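Beta-galactosidase (PDB 6Y2K) probably hydrolyses terminal beta-D-galactosyl residues of beta-galactosides, as a cold-active GH42 glycoside hydrolase that assembles into a hexamer. Local coordinates at residues 331-334 against 335-339; 643-646 against 647-651. One frame throughout, in Å; residues are numbered along the deposited sequence. Where two conformers were deposited one is given.

The chain first builds its eight-stranded parallel barrel. Contact 1 (331-339) comes late in it, where the loop after strand 310-315 turns into helix 333-343, which leads on to the last barrel strand, 348-352. Contact 2 (643-651) follows some 300 residues later, close to the C terminus. It closes the tight turn that leads from strand 644-645, paired with 629-630, into strand 649-655 of a four-stranded antiparallel sheet. They lie in series, not nested. The centres of contacts 1 and 2 are about 11 Å apart, and they touch. Arg335 of contact 1 forms a salt bridge with Asp649 of contact 2, and Leu336 packs on Ala648. The four-stranded C-terminal sheet is thus tied to the outside of the barrel.

Contact 1: residues 331-334 against 335-339; sequences DGAV and RLWTW
The first turn of helix 333-343 starts at Gly332, its N-cap residue. Leu336 N donates to Gly332 O over 2.9 Å. Trp337 N bonds to Ala333 O in the next step of the helix. Ala333 O also sits 3.1 Å above the plane of the Trp337 ring, away from its middle. Trp337 has CG anti to its carbonyl carbon (chi1 -59°), which folds the indole back over the start of the helix. Ala333 CB then makes a CH-pi contact over the six-membered ring of Trp337, 4.1 Å from its centroid. Val334 CG2 meets the same ring at CZ3.

Val334 O takes two bonds from Thr338. Thr338 N and Thr338 OG1 reach Val334 O from opposite faces of its plane, and Thr338 OG1 lies 2.7 Å from Val334 O. Thr338 OG1 is also bonded to Tyr351 OH. Arg335 reaches out along an extended chain, and a water joins its NH1 to Gly332 O. Its NE pairs with Glu388 of helix 377-395. Glu381 of that helix accepts from Gly332 N and Arg335 N. This is the N-terminal turn of a helix in a beta-alpha-beta unit of a TIM barrel.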
ATOM      1  N   ASP A 331       9.044  25.891 -19.624  1.00 18.70           N
ATOM      2  CA  ASP A 331       9.256  27.254 -20.093  1.00 20.39           C
ATOM      3  C   ASP A 331      10.265  27.921 -19.151  1.00 19.27           C
ATOM      4  O   ASP A 331      10.133  27.832 -17.930  1.00 19.20           O
ATOM      5  CB  ASP A 331       7.931  28.031 -20.171  1.00 23.06           C
ATOM      6  CG  ASP A 331       7.048  27.601 -21.370  1.00 26.72           C
ATOM      7  OD1 ASP A 331       7.546  27.002 -22.370  1.00 28.01           O
ATOM      8  OD2 ASP A 331       5.831  27.899 -21.327  1.00 29.95           O
ATOM      9  N   GLY A 332      11.303  28.521 -19.735  1.00 17.44           N
ATOM     10  CA  GLY A 332      12.426  29.103 -18.988  1.00 16.54           C
ATOM     11  C   GLY A 332      13.621  28.182 -18.718  1.00 15.96           C
ATOM     12  O   GLY A 332      14.676  28.652 -18.259  1.00 14.74           O
ATOM     13  N   ALA A 333      13.486  26.884 -19.011  1.00 15.53           N
ATOM     14  CA  ALA A 333      14.562  25.925 -18.723  1.00 15.48           C
ATOM     15  C   ALA A 333      15.851  26.176 -19.514  1.00 15.22           C
ATOM     16  O   ALA A 333      16.932  25.964 -18.984  1.00 14.41           O
ATOM     17  CB  ALA A 333      14.094  24.485 -18.912  1.00 15.23           C
ATOM     18  N   VAL A 334      15.746  26.634 -20.763  1.00 15.27           N
ATOM     19  CA  VAL A 334      16.954  26.891 -21.559  1.00 15.41           C
ATOM     20  C   VAL A 334      17.729  28.080 -20.953  1.00 15.74           C
ATOM     21  O   VAL A 334      18.957  28.043 -20.854  1.00 15.51           O
ATOM     22  CB  VAL A 334      16.641  27.115 -23.058  1.00 15.42           C
ATOM     23  CG1 VAL A 334      17.914  27.479 -23.826  1.00 15.55           C
ATOM     24  CG2 VAL A 334      15.969  25.868 -23.655  1.00 15.93           C
ATOM     25  N   ARG A 335      17.000  29.124 -20.553  1.00 15.92           N
ATOM     26  CA  ARG A 335      17.590  30.240 -19.794  1.00 16.09           C
ATOM     27  C   ARG A 335      18.243  29.744 -18.503  1.00 15.91           C
ATOM     28  O   ARG A 335      19.364  30.137 -18.184  1.00 15.55           O
ATOM     29  CB  ARG A 335      16.527  31.295 -19.482  1.00 17.02           C
ATOM     30  CG  ARG A 335      16.905  32.301 -18.405  1.00 17.68           C
ATOM     31  CD  ARG A 335      15.930  33.465 -18.409  1.00 18.69           C
ATOM     32  NE  ARG A 335      16.255  34.433 -17.364  1.00 19.71           N
ATOM     33  CZ  ARG A 335      15.811  34.393 -16.108  1.00 20.22           C
ATOM     34  NH1 ARG A 335      15.024  33.411 -15.671  1.00 20.39           N
ATOM     35  NH2 ARG A 335      16.182  35.349 -15.264  1.00 20.77           N
ATOM     36  N   LEU A 336      17.522  28.883 -17.782  1.00 15.69           N
ATOM     37  CA  LEU A 336      18.001  28.303 -16.528  0.50 15.77           C
ATOM     38  C   LEU A 336      19.354  27.625 -16.729  1.00 15.33           C
ATOM     39  O   LEU A 336      20.302  27.903 -16.000  1.00 14.91           O
ATOM     40  CB  LEU A 336      16.973  27.299 -15.972  0.50 16.04           C
ATOM     41  CG  LEU A 336      17.030  26.834 -14.513  0.50 16.31           C
ATOM     42  CD1 LEU A 336      15.926  25.815 -14.297  0.50 16.55           C
ATOM     43  CD2 LEU A 336      18.356  26.227 -14.091  0.50 16.56           C
ATOM     44  N   TRP A 337      19.426  26.736 -17.722  1.00 15.20           N
ATOM     45  CA  TRP A 337      20.646  25.959 -17.975  1.00 14.96           C
ATOM     46  C   TRP A 337      21.806  26.836 -18.417  1.00 14.76           C
ATOM     47  O   TRP A 337      22.960  26.554 -18.088  1.00 14.89           O
ATOM     48  CB  TRP A 337      20.400  24.863 -19.033  1.00 14.74           C
ATOM     49  CG  TRP A 337      19.334  23.862 -18.681  1.00 14.52           C
ATOM     50  CD1 TRP A 337      19.063  23.348 -17.443  1.00 14.42           C
ATOM     51  CD2 TRP A 337      18.426  23.225 -19.589  1.00 14.30           C
ATOM     52  NE1 TRP A 337      18.028  22.443 -17.518  1.00 14.33           N
ATOM     53  CE2 TRP A 337      17.616  22.349 -18.823  1.00 14.47           C
ATOM     54  CE3 TRP A 337      18.206  23.319 -20.978  1.00 14.40           C
ATOM     55  CZ2 TRP A 337      16.605  21.563 -19.397  1.00 14.60           C
ATOM     56  CZ3 TRP A 337      17.200  22.540 -21.548  1.00 14.42           C
ATOM     57  CH2 TRP A 337      16.413  21.666 -20.754  1.00 14.45           C
ATOM     58  N   THR A 338      21.495  27.893 -19.167  1.00 14.86           N
ATOM     59  CA  THR A 338      22.511  28.826 -19.658  1.00 14.76           C
ATOM     60  C   THR A 338      23.145  29.598 -18.503  1.00 14.99           C
ATOM     61  O   THR A 338      24.375  29.604 -18.373  1.00 15.69           O
ATOM     62  CB  THR A 338      21.928  29.781 -20.723  1.00 14.56           C
ATOM     63  OG1 THR A 338      21.302  29.020 -21.762  1.00 14.59           O
ATOM     64  CG2 THR A 338      23.018  30.661 -21.353  1.00 14.78           C
ATOM     65  N   TRP A 339      22.321  30.240 -17.666  1.00 14.80           N
ATOM     66  CA  TRP A 339      22.836  30.928 -16.468  1.00 14.68           C
ATOM     67  C   TRP A 339      23.557  29.979 -15.534  1.00 14.48           C
ATOM     68  O   TRP A 339      24.560  30.349 -14.933  1.00 13.99           O
ATOM     69  CB  TRP A 339      21.738  31.665 -15.701  1.00 14.76           C
ATOM     70  CG  TRP A 339      21.490  33.022 -16.242  1.00 14.84           C
ATOM     71  CD1 TRP A 339      20.363  33.471 -16.846  1.00 15.06           C
ATOM     72  CD2 TRP A 339      22.420  34.103 -16.260  1.00 15.25           C
ATOM     73  NE1 TRP A 339      20.518  34.786 -17.229  1.00 15.55           N
ATOM     74  CE2 TRP A 339      21.781  35.195 -16.887  1.00 15.37           C
ATOM     75  CE3 TRP A 339      23.732  34.261 -15.804  1.00 15.22           C
ATOM     76  CZ2 TRP A 339      22.410  36.428 -17.063  1.00 15.76           C
ATOM     77  CZ3 TRP A 339      24.363  35.495 -15.987  1.00 15.45           C
ATOM     78  CH2 TRP A 339      23.695  36.562 -16.600  1.00 15.63           C
TER
HETATM   79  O   HOH W   1      14.479  30.792 -16.456  1.00 18.22           O

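Contact 2: residues 643-646 against 647-651; sequences MCLG and AADVA
Asp649 reaches back across the turn with its side chain and bonds to the backbone of Gly646, the first residue of that turn. Gly646 N donates to Asp649 OD2 over 3.1 Å, with an N-H...O angle of 146°. OD2 uses its anti lone pair, away from OD1. The Asp649 side chain has CG anti to the backbone N (chi1 -164°), and this turns the carboxylate back to the Gly646 N-H. On the way, Asp649 CB passes 3.0 Å from Gly646 O. The other carboxylate oxygen faces a different set of partners. OD1 takes a weak bond from Val650 N, the next residue along the chain, and a salt bridge from Arg335 NH1. The two oxygens therefore fix the rotation of the carboxylate between the turn and helix 333-343. The positive charge of Arg335 would be expected to keep Asp649 ionised.

Residues 646-649 form a type II beta turn, with Ala647 and Ala648 at its corners. Ala648 and Asp649 both face Asn623 of the neighbouring strand 618-623, which makes a G1 beta bulge. Ala648 sits there with positive phi (55°).

Leu645, just before the turn, brings its side chain against Ala651 on the far side. Leu645 CD2 comes 3.5 Å from Ala651 CB, tighter than usual for two carbons. Leu645 CD2 also lies 3.5 Å from Ala651 N. Leu645 also packs on Phe631 and Ala621, while its carbonyl oxygen accepts from Asn623 ND2. Val650 points away from this side and touches Arg335 and Trp339 of helix 333-343.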
ATOM      1  N   MET A 643      13.439  37.943  -5.524  1.00 29.08           N
ATOM      2  CA  MET A 643      13.583  37.254  -4.254  1.00 29.84           C
ATOM      3  C   MET A 643      12.647  36.039  -4.198  1.00 27.70           C
ATOM      4  O   MET A 643      12.993  35.018  -3.609  1.00 26.63           O
ATOM      5  CB  MET A 643      13.270  38.228  -3.113  1.00 33.08           C
ATOM      6  CG  MET A 643      13.631  37.735  -1.725  1.00 35.77           C
ATOM      7  SD  MET A 643      13.486  39.047  -0.486  1.00 40.74           S
ATOM      8  CE  MET A 643      11.770  39.509  -0.693  1.00 39.83           C
ATOM      9  N   CYS A 644      11.469  36.170  -4.806  1.00 26.59           N
ATOM     10  CA  CYS A 644      10.561  35.045  -5.023  1.00 27.99           C
ATOM     11  C   CYS A 644      10.937  34.333  -6.324  1.00 25.64           C
ATOM     12  O   CYS A 644      10.481  34.703  -7.413  1.00 23.26           O
ATOM     13  CB  CYS A 644       9.103  35.518  -5.051  1.00 29.78           C
ATOM     14  SG  CYS A 644       8.580  36.296  -3.497  1.00 36.22           S
ATOM     15  N   LEU A 645      11.798  33.324  -6.193  1.00 24.15           N
ATOM     16  CA  LEU A 645      12.260  32.533  -7.335  1.00 24.14           C
ATOM     17  C   LEU A 645      11.158  31.662  -7.882  1.00 22.91           C
ATOM     18  O   LEU A 645      10.739  30.721  -7.214  1.00 23.20           O
ATOM     19  CB  LEU A 645      13.406  31.598  -6.941  1.00 24.96           C
ATOM     20  CG  LEU A 645      14.835  32.105  -6.865  1.00 25.84           C
ATOM     21  CD1 LEU A 645      15.710  30.946  -6.406  1.00 25.53           C
ATOM     22  CD2 LEU A 645      15.291  32.633  -8.222  1.00 25.76           C
ATOM     23  N   GLY A 646      10.716  31.942  -9.105  1.00 22.00           N
ATOM     24  CA  GLY A 646       9.736  31.083  -9.777  1.00 21.41           C
ATOM     25  C   GLY A 646      10.247  29.684 -10.096  1.00 20.60           C
ATOM     26  O   GLY A 646      11.442  29.398  -9.972  1.00 20.61           O
ATOM     27  N   ALA A 647       9.331  28.804 -10.486  1.00 20.38           N
ATOM     28  CA  ALA A 647       9.691  27.486 -11.006  1.00 20.37           C
ATOM     29  C   ALA A 647      10.591  27.641 -12.236  1.00 20.23           C
ATOM     30  O   ALA A 647      10.294  28.461 -13.107  1.00 19.12           O
ATOM     31  CB  ALA A 647       8.436  26.708 -11.381  1.00 20.74           C
ATOM     32  N   ALA A 648      11.687  26.878 -12.288  1.00 19.79           N
ATOM     33  CA  ALA A 648      12.651  26.933 -13.406  1.00 20.35           C
ATOM     34  C   ALA A 648      13.190  28.358 -13.668  1.00 20.42           C
ATOM     35  O   ALA A 648      13.344  28.773 -14.814  1.00 21.28           O
ATOM     36  CB  ALA A 648      12.029  26.338 -14.677  1.00 20.05           C
ATOM     37  N   ASP A 649      13.493  29.080 -12.591  1.00 20.40           N
ATOM     38  CA  ASP A 649      13.827  30.502 -12.643  1.00 20.20           C
ATOM     39  C   ASP A 649      15.224  30.737 -12.076  1.00 19.29           C
ATOM     40  O   ASP A 649      15.798  29.869 -11.400  1.00 18.52           O
ATOM     41  CB  ASP A 649      12.768  31.291 -11.852  1.00 21.45           C
ATOM     42  CG  ASP A 649      12.765  32.795 -12.138  1.00 23.11           C
ATOM     43  OD1 ASP A 649      13.332  33.238 -13.170  1.00 22.73           O
ATOM     44  OD2 ASP A 649      12.185  33.533 -11.290  1.00 24.21           O
ATOM     45  N   VAL A 650      15.756  31.923 -12.375  1.00 18.64           N
ATOM     46  CA  VAL A 650      17.097  32.347 -12.006  1.00 18.52           C
ATOM     47  C   VAL A 650      17.000  33.729 -11.362  1.00 18.22           C
ATOM     48  O   VAL A 650      16.248  34.579 -11.840  1.00 17.99           O
ATOM     49  CB  VAL A 650      17.997  32.485 -13.264  1.00 18.60           C
ATOM     50  CG1 VAL A 650      19.418  32.883 -12.886  1.00 18.95           C
ATOM     51  CG2 VAL A 650      17.994  31.195 -14.084  1.00 18.99           C
ATOM     52  N   ALA A 651      17.752  33.947 -10.286  1.00 17.89           N
ATOM     53  CA  ALA A 651      17.974  35.296  -9.762  1.00 18.31           C
ATOM     54  C   ALA A 651      19.468  35.522  -9.572  1.00 19.03           C
ATOM     55  O   ALA A 651      20.206  34.589  -9.237  1.00 19.17           O
ATOM     56  CB  ALA A 651      17.224  35.507  -8.458  1.00 18.39           C
TER